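Long-range contacts in myosin-2 (Saccharomyces cerevisiae, PDB 6IXO), which moves organelles and other cargo along polarized actin cables, and is represented here by the globular tail domain that binds receptor proteins on the cargo: residues 35-40 and 98-103; 50-55 and 105-110; 40-45 and 212-217; 83-88 and 156-161. All blocks are in the same frame, centred on the assembly; numbering follows the deposited sequence.

How the contacts relate
From the N terminus, the chain runs through the loop between helix 20-32 and helix 48-51 before any of the four loops closes. Contact 1 closes the first, when residues 98-103 of helix 97-124 return to 35-40. Contact 2 closes about two turns further along the same helix, where 105-110 meet 50-55. Contact 4 then joins helix 71-90 to helix 134-180, and contact 3 closes the longest loop, bringing helix 202-218 back to residues 40-45. Contacts 2 and 4 both nest inside contact 3. Contact 1 crosses each of the others, and contacts 2 and 4 cross as well. The loop after helix 20-32 and helices 53-67, 71-90, 134-180 and 202-218 are thus gathered round helix 97-124.

Contact 1: 35-40 and 98-103; sequences FEVPDA and IPSGVF
The rings of Phe35 and Phe103 lie nearly parallel, their planes 23° apart, but are slid so far past each other that they barely overlap, with centroids 5.4 Å apart. Between the two rings the nearest atoms are Phe35 CD2 and Phe103 CE2, 3.6 Å apart at an oblique approach. At its edge, in plane, the Phe35 ring meets the hydroxyl of Ser100. This is loop-on-helix packing in the all-helical cargo-binding tail: residues 35-40 run in extended form across helix 97-124, and no hydrogen bond joins the two segments, which meet through apolar and aromatic packing.

Phe103 is the centre of the arrangement. With CG anti to the backbone N (chi1 178°), its ring leans out from the helix toward the loop, where several groups gather obliquely around it. Val37 CG2 approaches Phe103 CG at 3.9 Å, Pro38 CD crosses to Phe103 CD1 at 4.0 Å, and the carbonyl O of Glu36 lies by Phe103 CE1. Replacing Phe103 by an alanine would probably open a gap beneath Val37 and Pro38 and leave the Phe35 ring without its neighbour on this side.

Beyond the two segments, Trp104 meets Phe35 edge-to-face, and Tyr53 OH is hydrogen-bonded to Glu36 N, so the loop is held from helix 53-67 too. The two methyls of Val37 divide the helix surface between them: CG1 rests 4.1 Å from Pro99 CB, while CG2 sits 3.7 Å from Ser100 OG, the same oxygen that lies 3.4 Å from Phe35 CE2.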
loop_
_atom_site.group_PDB
_atom_site.type_symbol
_atom_site.label_atom_id
_atom_site.label_comp_id
_atom_site.label_asym_id
_atom_site.label_seq_id
_atom_site.Cartn_x
_atom_site.Cartn_y
_atom_site.Cartn_z
ATOM N N PHE A 35 -10.295 -13.694 -10.415
ATOM C CA PHE A 35 -9.203 -14.065 -9.507
ATOM C C PHE A 35 -9.703 -14.463 -8.094
ATOM O O PHE A 35 -10.718 -13.934 -7.599
ATOM C CB PHE A 35 -8.197 -12.908 -9.378
ATOM C CG PHE A 35 -8.651 -11.797 -8.423
ATOM C CD1 PHE A 35 -9.579 -10.831 -8.828
ATOM C CD2 PHE A 35 -8.127 -11.719 -7.137
ATOM C CE1 PHE A 35 -9.993 -9.799 -7.945
ATOM C CE2 PHE A 35 -8.538 -10.681 -6.240
ATOM C CZ PHE A 35 -9.473 -9.729 -6.662
ATOM N N GLU A 36 -8.983 -15.402 -7.481
ATOM C CA GLU A 36 -9.196 -15.832 -6.099
ATOM C C GLU A 36 -7.881 -15.691 -5.346
ATOM O O GLU A 36 -6.837 -16.137 -5.794
ATOM C CB GLU A 36 -9.699 -17.281 -6.008
ATOM C CG GLU A 36 -11.120 -17.507 -6.541
ATOM C CD GLU A 36 -12.185 -16.773 -5.726
ATOM O OE1 GLU A 36 -11.961 -16.601 -4.515
ATOM O OE2 GLU A 36 -13.231 -16.377 -6.294
ATOM N N VAL A 37 -7.923 -15.039 -4.193
ATOM C CA VAL A 37 -6.709 -14.790 -3.454
ATOM C C VAL A 37 -6.470 -15.957 -2.499
ATOM O O VAL A 37 -7.412 -16.458 -1.906
ATOM C CB VAL A 37 -6.826 -13.426 -2.661
ATOM C CG1 VAL A 37 -5.581 -13.171 -1.895
ATOM C CG2 VAL A 37 -7.062 -12.279 -3.624
ATOM N N PRO A 38 -5.221 -16.411 -2.341
ATOM C CA PRO A 38 -5.017 -17.449 -1.310
ATOM C C PRO A 38 -4.988 -16.882 0.110
ATOM O O PRO A 38 -4.802 -15.684 0.265
ATOM C CB PRO A 38 -3.653 -18.032 -1.666
ATOM C CG PRO A 38 -2.954 -16.916 -2.381
ATOM C CD PRO A 38 -4.028 -16.221 -3.180
ATOM N N ASP A 39 -5.119 -17.740 1.122
ATOM C CA ASP A 39 -5.127 -17.311 2.527
ATOM C C ASP A 39 -3.778 -16.791 3.050
ATOM O O ASP A 39 -2.730 -17.347 2.733
ATOM C CB ASP A 39 -5.598 -18.472 3.407
ATOM C CG ASP A 39 -7.056 -18.354 3.793
ATOM O OD1 ASP A 39 -7.727 -17.419 3.303
ATOM O OD2 ASP A 39 -7.531 -19.199 4.581
ATOM N N ALA A 40 -3.812 -15.740 3.874
ATOM C CA ALA A 40 -2.588 -15.194 4.480
ATOM C C ALA A 40 -2.610 -15.221 6.029
ATOM O O ALA A 40 -3.678 -15.162 6.643
ATOM C CB ALA A 40 -2.351 -13.787 3.993
ATOM N N ILE A 98 -7.269 -5.249 1.314
ATOM C CA ILE A 98 -5.838 -5.438 1.546
ATOM C C ILE A 98 -5.326 -6.714 0.823
ATOM O O ILE A 98 -4.400 -6.607 0.019
ATOM C CB ILE A 98 -5.504 -5.496 3.080
ATOM C CG1 ILE A 98 -5.719 -4.098 3.698
ATOM C CG2 ILE A 98 -4.067 -5.986 3.297
ATOM C CD1 ILE A 98 -5.903 -4.151 5.304
ATOM N N PRO A 99 -5.918 -7.898 1.092
ATOM C CA PRO A 99 -5.353 -9.054 0.360
ATOM C C PRO A 99 -5.482 -8.925 -1.156
ATOM O O PRO A 99 -4.513 -9.272 -1.844
ATOM C CB PRO A 99 -6.167 -10.267 0.879
ATOM C CG PRO A 99 -7.352 -9.679 1.585
ATOM C CD PRO A 99 -6.957 -8.307 2.049
ATOM N N SER A 100 -6.601 -8.416 -1.684
ATOM C CA SER A 100 -6.707 -8.368 -3.156
ATOM C C SER A 100 -5.723 -7.380 -3.720
ATOM O O SER A 100 -5.156 -7.595 -4.776
ATOM C CB SER A 100 -8.113 -8.037 -3.605
ATOM O OG SER A 100 -8.987 -9.093 -3.228
ATOM N N GLY A 101 -5.497 -6.277 -3.015
ATOM C CA GLY A 101 -4.538 -5.311 -3.536
ATOM C C GLY A 101 -3.122 -5.847 -3.543
ATOM O O GLY A 101 -2.361 -5.625 -4.473
ATOM N N VAL A 102 -2.735 -6.541 -2.485
ATOM C CA VAL A 102 -1.367 -7.052 -2.430
ATOM C C VAL A 102 -1.181 -8.135 -3.515
ATOM O O VAL A 102 -0.137 -8.214 -4.193
ATOM C CB VAL A 102 -1.052 -7.631 -1.028
ATOM C CG1 VAL A 102 0.342 -8.259 -1.000
ATOM C CG2 VAL A 102 -1.168 -6.470 0.077
ATOM N N PHE A 103 -2.216 -8.946 -3.650
ATOM C CA PHE A 103 -2.272 -9.988 -4.680
ATOM C C PHE A 103 -1.965 -9.383 -6.044
ATOM O O PHE A 103 -1.098 -9.877 -6.793
ATOM C CB PHE A 103 -3.670 -10.629 -4.672
ATOM C CG PHE A 103 -3.857 -11.689 -5.746
ATOM C CD1 PHE A 103 -3.452 -12.999 -5.515
ATOM C CD2 PHE A 103 -4.486 -11.363 -6.943
ATOM C CE1 PHE A 103 -3.630 -13.988 -6.504
ATOM C CE2 PHE A 103 -4.699 -12.372 -7.934
ATOM C CZ PHE A 103 -4.268 -13.665 -7.687
#

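Contact 2: 50-55 and 105-110; sequences DVVYPA and LANVRE
Asn107 enters the bend between helix 48-51 and helix 53-67 as a knob into a hole, its side chain sitting among Val51, Tyr53, Pro54 and Ala55. The contact shows how one side-chain amide can bond to the backbone on both sides of a break between two helices.

Hydrogen bonds come first. Asn107 ND2 gives a hydrogen to Val51 O at 3.0 Å, with an N-H...O angle of 155°. Asn107 OD1 accepts from Ala55 N at 2.9 Å, taking up a backbone N-H in the first turn of helix 53-67, just after Val52 at its N-cap. In both bonds the donor nitrogen is tilted from the plane of the carbonyl that accepts it. With ND2 also bonded to Phe103 O, three bonds fix the rotation of this buried amide.

Apolar packing flanks it. Val51 CG1 and Val52 CG1 converge on the methyl of Ala106, the former at 3.9 Å, while Ala55 CB rests 3.7 Å from Glu110 CB. A bend at chi2 (82°) brings Glu110 CD beside Val52 CG2, and outside the segments OE2 forms a salt bridge with Arg56 NE. Beside the amide, Pro54 CD lies 3.1 Å from Asn107 OD1.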
loop_
_atom_site.group_PDB
_atom_site.type_symbol
_atom_site.label_atom_id
_atom_site.label_comp_id
_atom_site.label_asym_id
_atom_site.label_seq_id
_atom_site.Cartn_x
_atom_site.Cartn_y
_atom_site.Cartn_z
ATOM N N ASP A 50 1.182 -20.107 -6.166
ATOM C CA ASP A 50 -0.187 -19.904 -5.664
ATOM C C ASP A 50 -0.571 -18.422 -5.623
ATOM O O ASP A 50 -1.749 -18.066 -5.638
ATOM C CB ASP A 50 -0.344 -20.495 -4.256
ATOM C CG ASP A 50 -0.143 -22.007 -4.215
ATOM O OD1 ASP A 50 -0.425 -22.680 -5.234
ATOM O OD2 ASP A 50 0.292 -22.513 -3.151
ATOM N N VAL A 51 0.438 -17.565 -5.562
ATOM C CA VAL A 51 0.231 -16.142 -5.464
ATOM C C VAL A 51 0.202 -15.506 -6.853
ATOM O O VAL A 51 -0.666 -14.705 -7.159
ATOM C CB VAL A 51 1.326 -15.466 -4.613
ATOM C CG1 VAL A 51 1.116 -13.957 -4.590
ATOM C CG2 VAL A 51 1.307 -16.040 -3.186
ATOM N N VAL A 52 1.152 -15.871 -7.707
ATOM C CA VAL A 52 1.208 -15.179 -8.983
ATOM C C VAL A 52 0.703 -16.069 -10.129
ATOM O O VAL A 52 1.217 -15.980 -11.234
ATOM C CB VAL A 52 2.652 -14.654 -9.257
ATOM C CG1 VAL A 52 3.006 -13.513 -8.197
ATOM C CG2 VAL A 52 3.682 -15.780 -9.231
ATOM N N TYR A 53 -0.318 -16.897 -9.879
ATOM C CA TYR A 53 -0.768 -17.819 -10.939
ATOM C C TYR A 53 -1.324 -17.042 -12.167
ATOM O O TYR A 53 -1.099 -17.480 -13.316
ATOM C CB TYR A 53 -1.793 -18.855 -10.399
ATOM C CG TYR A 53 -3.147 -18.280 -10.058
ATOM C CD1 TYR A 53 -4.136 -18.155 -11.038
ATOM C CD2 TYR A 53 -3.447 -17.842 -8.749
ATOM C CE1 TYR A 53 -5.371 -17.610 -10.745
ATOM C CE2 TYR A 53 -4.693 -17.302 -8.447
ATOM C CZ TYR A 53 -5.650 -17.179 -9.447
ATOM O OH TYR A 53 -6.900 -16.622 -9.173
ATOM N N PRO A 54 -1.985 -15.881 -11.980
ATOM C CA PRO A 54 -2.426 -15.176 -13.192
ATOM C C PRO A 54 -1.267 -14.657 -14.009
ATOM O O PRO A 54 -1.272 -14.856 -15.230
ATOM C CB PRO A 54 -3.258 -13.995 -12.642
ATOM C CG PRO A 54 -3.706 -14.471 -11.315
ATOM C CD PRO A 54 -2.513 -15.175 -10.766
ATOM N N ALA A 55 -0.287 -14.034 -13.364
ATOM C CA ALA A 55 0.871 -13.568 -14.124
ATOM C C ALA A 55 1.573 -14.716 -14.875
ATOM O O ALA A 55 1.939 -14.533 -16.029
ATOM C CB ALA A 55 1.875 -12.887 -13.223
ATOM N N LEU A 105 -0.660 -6.405 -6.748
ATOM C CA LEU A 105 0.698 -5.860 -6.773
ATOM C C LEU A 105 1.720 -6.955 -7.080
ATOM O O LEU A 105 2.672 -6.740 -7.849
ATOM C CB LEU A 105 1.032 -5.182 -5.417
ATOM C CG LEU A 105 0.274 -3.842 -5.166
ATOM C CD1 LEU A 105 0.532 -3.338 -3.705
ATOM C CD2 LEU A 105 0.688 -2.779 -6.181
ATOM N N ALA A 106 1.557 -8.117 -6.441
ATOM C CA ALA A 106 2.502 -9.224 -6.658
ATOM C C ALA A 106 2.474 -9.636 -8.144
ATOM O O ALA A 106 3.526 -9.866 -8.782
ATOM C CB ALA A 106 2.148 -10.399 -5.803
ATOM N N ASN A 107 1.265 -9.726 -8.687
ATOM C CA ASN A 107 1.114 -10.240 -10.054
ATOM C C ASN A 107 1.633 -9.272 -11.102
ATOM O O ASN A 107 2.285 -9.665 -12.085
ATOM C CB ASN A 107 -0.347 -10.606 -10.317
ATOM C CG ASN A 107 -0.635 -12.008 -9.882
ATOM O OD1 ASN A 107 -0.357 -12.992 -10.622
ATOM N ND2 ASN A 107 -1.085 -12.151 -8.632
ATOM N N VAL A 108 1.368 -7.994 -10.894
ATOM C CA VAL A 108 1.859 -6.984 -11.840
ATOM C C VAL A 108 3.378 -6.883 -11.714
ATOM O O VAL A 108 4.094 -6.720 -12.720
ATOM C CB VAL A 108 1.169 -5.620 -11.618
ATOM C CG1 VAL A 108 1.857 -4.530 -12.423
ATOM C CG2 VAL A 108 -0.317 -5.727 -12.017
ATOM N N ARG A 109 3.901 -7.043 -10.493
ATOM C CA ARG A 109 5.364 -7.073 -10.365
ATOM C C ARG A 109 5.942 -8.268 -11.126
ATOM O O ARG A 109 7.037 -8.188 -11.719
ATOM C CB ARG A 109 5.808 -7.148 -8.893
ATOM C CG ARG A 109 7.322 -7.078 -8.733
ATOM C CD ARG A 109 7.858 -5.743 -9.271
ATOM N NE ARG A 109 9.283 -5.548 -8.946
ATOM C CZ ARG A 109 10.000 -4.496 -9.362
ATOM N NH1 ARG A 109 9.428 -3.552 -10.147
ATOM N NH2 ARG A 109 11.291 -4.408 -9.025
ATOM N N GLU A 110 5.237 -9.394 -11.089
ATOM C CA GLU A 110 5.782 -10.580 -11.776
ATOM C C GLU A 110 5.765 -10.342 -13.305
ATOM O O GLU A 110 6.674 -10.728 -14.022
ATOM C CB GLU A 110 4.954 -11.822 -11.419
ATOM C CG GLU A 110 5.438 -13.126 -12.078
ATOM C CD GLU A 110 6.602 -13.729 -11.309
ATOM O OE1 GLU A 110 7.024 -13.126 -10.293
ATOM O OE2 GLU A 110 7.062 -14.811 -11.710
#

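Contact 3: 40-45 and 212-217; sequences AGVAIQ and IYWCMK. With SO4 (sulfate ion), chain B.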
loop_
_atom_site.group_PDB
_atom_site.type_symbol
_atom_site.label_atom_id
_atom_site.label_comp_id
_atom_site.label_asym_id
_atom_site.label_seq_id
_atom_site.Cartn_x
_atom_site.Cartn_y
_atom_site.Cartn_z
ATOM N N ALA A 40 -3.812 -15.740 3.874
ATOM C CA ALA A 40 -2.588 -15.194 4.480
ATOM C C ALA A 40 -2.610 -15.221 6.029
ATOM O O ALA A 40 -3.678 -15.162 6.643
ATOM C CB ALA A 40 -2.351 -13.787 3.993
ATOM N N GLY A 41 -1.427 -15.311 6.645
ATOM C CA GLY A 41 -1.321 -15.426 8.091
ATOM C C GLY A 41 -0.147 -16.253 8.591
ATOM O O GLY A 41 0.604 -16.857 7.803
ATOM N N VAL A 42 -0.022 -16.314 9.917
ATOM C CA VAL A 42 1.159 -16.869 10.582
ATOM C C VAL A 42 1.459 -18.342 10.255
ATOM O O VAL A 42 2.620 -18.700 10.047
ATOM C CB VAL A 42 1.052 -16.712 12.132
ATOM C CG1 VAL A 42 -0.289 -17.225 12.651
ATOM C CG2 VAL A 42 2.219 -17.415 12.828
ATOM N N ALA A 43 0.434 -19.186 10.197
ATOM C CA ALA A 43 0.656 -20.615 9.980
ATOM C C ALA A 43 0.512 -21.009 8.509
ATOM O O ALA A 43 0.298 -22.180 8.184
ATOM C CB ALA A 43 -0.297 -21.431 10.840
ATOM N N ILE A 44 0.650 -20.034 7.622
ATOM C CA ILE A 44 0.408 -20.266 6.207
ATOM C C ILE A 44 1.686 -20.278 5.373
ATOM O O ILE A 44 2.525 -19.385 5.475
ATOM C CB ILE A 44 -0.563 -19.215 5.658
ATOM C CG1 ILE A 44 -1.942 -19.466 6.271
ATOM C CG2 ILE A 44 -0.588 -19.245 4.136
ATOM C CD1 ILE A 44 -3.006 -18.638 5.698
ATOM N N GLN A 45 1.825 -21.309 4.547
ATOM C CA GLN A 45 3.011 -21.459 3.719
ATOM C C GLN A 45 2.629 -21.579 2.247
ATOM O O GLN A 45 2.337 -22.659 1.746
ATOM C CB GLN A 45 3.828 -22.669 4.184
ATOM C CG GLN A 45 4.419 -22.476 5.583
ATOM C CD GLN A 45 5.053 -23.738 6.151
ATOM O OE1 GLN A 45 5.076 -24.786 5.502
ATOM N NE2 GLN A 45 5.566 -23.641 7.376
ATOM N N ILE A 212 -2.071 -5.962 6.540
ATOM C CA ILE A 212 -1.071 -5.538 5.559
ATOM C C ILE A 212 0.205 -6.325 5.748
ATOM O O ILE A 212 0.765 -6.868 4.791
ATOM C CB ILE A 212 -0.776 -4.064 5.672
ATOM C CG1 ILE A 212 -2.021 -3.272 5.257
ATOM C CG2 ILE A 212 0.366 -3.646 4.728
ATOM C CD1 ILE A 212 -1.883 -1.780 5.505
ATOM N N TYR A 213 0.665 -6.407 6.992
ATOM C CA TYR A 213 1.894 -7.158 7.260
ATOM C C TYR A 213 1.845 -8.597 6.775
ATOM O O TYR A 213 2.769 -9.073 6.054
ATOM C CB TYR A 213 2.171 -7.135 8.788
ATOM C CG TYR A 213 3.361 -7.995 9.172
ATOM C CD1 TYR A 213 4.651 -7.484 9.122
ATOM C CD2 TYR A 213 3.189 -9.307 9.598
ATOM C CE1 TYR A 213 5.744 -8.250 9.496
ATOM C CE2 TYR A 213 4.278 -10.087 9.977
ATOM C CZ TYR A 213 5.552 -9.550 9.918
ATOM O OH TYR A 213 6.640 -10.297 10.294
ATOM N N TRP A 214 0.798 -9.333 7.168
ATOM C CA TRP A 214 0.776 -10.781 6.872
ATOM C C TRP A 214 0.505 -11.082 5.397
ATOM O O TRP A 214 1.027 -12.065 4.871
ATOM C CB TRP A 214 -0.251 -11.491 7.749
ATOM C CG TRP A 214 0.289 -11.736 9.097
ATOM C CD1 TRP A 214 -0.094 -11.128 10.280
ATOM C CD2 TRP A 214 1.378 -12.605 9.421
ATOM N NE1 TRP A 214 0.681 -11.614 11.312
ATOM C CE2 TRP A 214 1.590 -12.514 10.810
ATOM C CE3 TRP A 214 2.194 -13.462 8.662
ATOM C CZ2 TRP A 214 2.586 -13.247 11.464
ATOM C CZ3 TRP A 214 3.170 -14.186 9.307
ATOM C CH2 TRP A 214 3.363 -14.074 10.696
ATOM N N CYS A 215 -0.280 -10.226 4.719
ATOM C CA CYS A 215 -0.529 -10.408 3.264
ATOM C C CYS A 215 0.762 -10.192 2.501
ATOM O O CYS A 215 1.126 -10.972 1.594
ATOM C CB CYS A 215 -1.640 -9.437 2.761
ATOM S SG CYS A 215 -3.286 -10.002 3.270
ATOM N N MET A 216 1.486 -9.139 2.873
ATOM C CA MET A 216 2.784 -8.881 2.246
ATOM C C MET A 216 3.803 -9.954 2.536
ATOM O O MET A 216 4.541 -10.391 1.631
ATOM C CB MET A 216 3.315 -7.529 2.683
ATOM C CG MET A 216 2.407 -6.443 2.127
ATOM S SD MET A 216 3.351 -4.999 1.741
ATOM C CE MET A 216 2.089 -3.956 1.024
ATOM N N LYS A 217 3.854 -10.402 3.786
ATOM C CA LYS A 217 4.754 -11.509 4.127
ATOM C C LYS A 217 4.403 -12.820 3.387
ATOM O O LYS A 217 5.275 -13.494 2.770
ATOM C CB LYS A 217 4.730 -11.731 5.655
ATOM C CG LYS A 217 5.749 -12.751 6.107
ATOM C CD LYS A 217 6.133 -12.595 7.574
ATOM C CE LYS A 217 7.348 -13.496 7.887
ATOM N NZ LYS A 217 7.978 -13.183 9.207
HETATM S S SO4 B . 1.377 -10.898 14.867
HETATM O O1 SO4 B . 1.305 -9.927 15.954
HETATM O O2 SO4 B . 0.032 -11.348 14.515
HETATM O O3 SO4 B . 2.188 -12.036 15.289
HETATM O O4 SO4 B . 1.991 -10.277 13.701
#
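Trp214 spreads one face of its indole beneath the backbone of Gly41 and Val42, where a type I turn from Gly41 to Ile44 begins. With CG anti to the carbonyl carbon (chi1 -80°), the indole lies under the loop, and Val42 CA stands over its six-membered ring, 3.8 Å from the centroid in a CH-pi contact. Gly41 C lies 3.6 Å from Trp214 CE3, on the same face but nearer the rim. The opposite face is covered from within the helix by Tyr213, whose CE2 sits over the indole centre.

Val42 lies alongside the indole, pointing the same way. Its CB is 3.8 Å from Trp214 CH2, while CG2, anti to the backbone N, comes near the same carbon. At the backbone angles of Gly41, a CB would press on the carbonyl O of Ala40, so the conformation itself suits a glycine. The ring edge meets a sulfate, probably from the crystallisation liquor: NE1 makes weak hydrogen bonds to its O4, at 3.0 Å, and to O2, and His274 NE2 also binds the ion. A leucine in place of Trp214 would probably strip the turn of the flat surface under Val42 and leave the sulfate without its indole donor.

One residue before Gly41, Ala40 CB touches Cys215 SG at 4.0 Å, and Ser218 OG hydrogen-bonds Gly41 N as well as Trp214 O. Helix 202-218 thus has the loop on its outer side, whereas Cys215 packs against Ile98, Pro99 and Val102 of helix 97-124, and Met216 meets helix 223-247.

Contact 4: 83-88 and 156-161; sequences TTIQKV and YNIYNI
Gln86 of helix 71-90 reaches across to Asn157 and Ile161 of helix 134-180. Here the two helices run side by side in the same direction. Their short segments have axes 10° apart and 9.9 Å distant at closest approach, a parallel pair within the helical bundle of the tail domain. Helix 97-124, which lies between them in the chain, runs roughly the other way and packs against both: its Val108 touches Ile85 and Ile158.

The Gln86 side chain can be followed outward. Near its root, CA is 4.1 Å from Ile158 CG2. From CB the chain goes on with CG anti to the backbone N (chi1 179°), which places CG 4.0 Å from Ile161 CD1, the methyl tip that meets it crosswise. Beyond CG the chain is extended, and CD arrives 4.0 Å from Asn157 CB. At the tip, OE1 accepts a hydrogen from Asn157 ND2 at 3.0 Å, with an N-H...O angle of 153°. The two amides are turned at right angles to each other, and the donor nitrogen stands tilted from the carbonyl plane of Gln86.

This polar link lies on the partly exposed side of the pair. On the buried side, Ile85 and Ile158 meet loosely through CG2 methyls 4.5 Å apart. Beside this hydrogen bond, Gln86 OE1 also lies 3.4 Å from Asn157 CB.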
loop_
_atom_site.group_PDB
_atom_site.type_symbol
_atom_site.label_atom_id
_atom_site.label_comp_id
_atom_site.label_asym_id
_atom_site.label_seq_id
_atom_site.Cartn_x
_atom_site.Cartn_y
_atom_site.Cartn_z
ATOM N N THR A 83 -5.921 -2.998 -19.204
ATOM C CA THR A 83 -7.178 -2.338 -18.875
ATOM C C THR A 83 -7.890 -3.087 -17.770
ATOM O O THR A 83 -8.390 -2.482 -16.811
ATOM C CB THR A 83 -8.131 -2.261 -20.101
ATOM O OG1 THR A 83 -7.497 -1.527 -21.152
ATOM C CG2 THR A 83 -9.436 -1.547 -19.707
ATOM N N THR A 84 -7.947 -4.410 -17.908
ATOM C CA THR A 84 -8.740 -5.217 -16.989
ATOM C C THR A 84 -8.124 -5.209 -15.600
ATOM O O THR A 84 -8.829 -5.062 -14.587
ATOM C CB THR A 84 -8.908 -6.677 -17.512
ATOM O OG1 THR A 84 -9.621 -6.643 -18.757
ATOM C CG2 THR A 84 -9.689 -7.529 -16.500
ATOM N N ILE A 85 -6.813 -5.351 -15.523
ATOM C CA ILE A 85 -6.204 -5.393 -14.190
ATOM C C ILE A 85 -6.435 -4.056 -13.495
ATOM O O ILE A 85 -6.832 -4.016 -12.335
ATOM C CB ILE A 85 -4.686 -5.680 -14.250
ATOM C CG1 ILE A 85 -4.461 -7.168 -14.658
ATOM C CG2 ILE A 85 -4.044 -5.355 -12.901
ATOM C CD1 ILE A 85 -2.961 -7.554 -14.885
ATOM N N GLN A 86 -6.202 -2.968 -14.212
ATOM C CA GLN A 86 -6.357 -1.660 -13.562
ATOM C C GLN A 86 -7.808 -1.504 -13.108
ATOM O O GLN A 86 -8.083 -1.050 -11.992
ATOM C CB GLN A 86 -5.976 -0.524 -14.511
ATOM C CG GLN A 86 -6.162 0.869 -13.836
ATOM C CD GLN A 86 -5.335 1.984 -14.464
ATOM O OE1 GLN A 86 -4.170 1.796 -14.860
ATOM N NE2 GLN A 86 -5.918 3.155 -14.528
ATOM N N LYS A 87 -8.734 -1.888 -13.983
ATOM C CA LYS A 87 -10.154 -1.834 -13.649
ATOM C C LYS A 87 -10.470 -2.686 -12.427
ATOM O O LYS A 87 -11.228 -2.272 -11.542
ATOM C CB LYS A 87 -11.013 -2.281 -14.831
ATOM C CG LYS A 87 -12.511 -2.265 -14.511
ATOM C CD LYS A 87 -13.383 -2.461 -15.753
ATOM C CE LYS A 87 -14.860 -2.227 -15.443
ATOM N NZ LYS A 87 -15.744 -2.478 -16.614
ATOM N N VAL A 88 -9.895 -3.878 -12.359
ATOM C CA VAL A 88 -10.132 -4.725 -11.198
ATOM C C VAL A 88 -9.649 -4.045 -9.919
ATOM O O VAL A 88 -10.322 -4.081 -8.890
ATOM C CB VAL A 88 -9.441 -6.117 -11.354
ATOM C CG1 VAL A 88 -9.457 -6.862 -10.039
ATOM C CG2 VAL A 88 -10.212 -6.944 -12.432
ATOM N N TYR A 156 2.541 1.514 -11.097
ATOM C CA TYR A 156 2.386 2.840 -10.473
ATOM C C TYR A 156 0.929 3.153 -10.184
ATOM O O TYR A 156 0.558 3.587 -9.059
ATOM C CB TYR A 156 2.971 3.903 -11.394
ATOM C CG TYR A 156 2.929 5.317 -10.825
ATOM C CD1 TYR A 156 3.977 5.790 -10.036
ATOM C CD2 TYR A 156 1.861 6.171 -11.093
ATOM C CE1 TYR A 156 3.965 7.082 -9.514
ATOM C CE2 TYR A 156 1.833 7.498 -10.559
ATOM C CZ TYR A 156 2.891 7.923 -9.777
ATOM O OH TYR A 156 2.915 9.195 -9.259
ATOM N N ASN A 157 0.103 2.951 -11.205
ATOM C CA ASN A 157 -1.326 3.220 -11.131
ATOM C C ASN A 157 -1.983 2.385 -10.075
ATOM O O ASN A 157 -2.691 2.928 -9.218
ATOM C CB ASN A 157 -2.012 2.980 -12.508
ATOM C CG ASN A 157 -1.637 4.028 -13.492
ATOM O OD1 ASN A 157 -0.974 5.009 -13.113
ATOM N ND2 ASN A 157 -2.036 3.860 -14.763
ATOM N N ILE A 158 -1.769 1.074 -10.088
ATOM C CA ILE A 158 -2.532 0.267 -9.128
ATOM C C ILE A 158 -1.952 0.469 -7.708
ATOM O O ILE A 158 -2.683 0.369 -6.726
ATOM C CB ILE A 158 -2.591 -1.256 -9.493
ATOM C CG1 ILE A 158 -1.213 -1.927 -9.531
ATOM C CG2 ILE A 158 -3.382 -1.450 -10.774
ATOM C CD1 ILE A 158 -1.341 -3.442 -9.289
ATOM N N TYR A 159 -0.679 0.814 -7.606
ATOM C CA TYR A 159 -0.107 1.091 -6.270
ATOM C C TYR A 159 -0.827 2.337 -5.681
ATOM O O TYR A 159 -1.245 2.349 -4.499
ATOM C CB TYR A 159 1.392 1.344 -6.357
ATOM C CG TYR A 159 1.966 1.655 -4.970
ATOM C CD1 TYR A 159 2.262 0.624 -4.103
ATOM C CD2 TYR A 159 2.203 2.959 -4.560
ATOM C CE1 TYR A 159 2.784 0.867 -2.803
ATOM C CE2 TYR A 159 2.719 3.249 -3.255
ATOM C CZ TYR A 159 2.991 2.205 -2.397
ATOM O OH TYR A 159 3.545 2.433 -1.152
ATOM N N ASN A 160 -0.990 3.359 -6.522
ATOM C CA ASN A 160 -1.629 4.603 -6.054
ATOM C C ASN A 160 -3.116 4.481 -5.839
ATOM O O ASN A 160 -3.679 5.083 -4.925
ATOM C CB ASN A 160 -1.319 5.711 -7.031
ATOM C CG ASN A 160 -0.027 6.369 -6.701
ATOM O OD1 ASN A 160 0.031 7.163 -5.770
ATOM N ND2 ASN A 160 1.048 5.998 -7.397
ATOM N N ILE A 161 -3.772 3.731 -6.700
ATOM C CA ILE A 161 -5.208 3.501 -6.542
ATOM C C ILE A 161 -5.460 2.783 -5.211
ATOM O O ILE A 161 -6.340 3.152 -4.411
ATOM C CB ILE A 161 -5.756 2.680 -7.696
ATOM C CG1 ILE A 161 -5.835 3.544 -8.974
ATOM C CG2 ILE A 161 -7.149 2.092 -7.361
ATOM C CD1 ILE A 161 -6.056 2.696 -10.282
#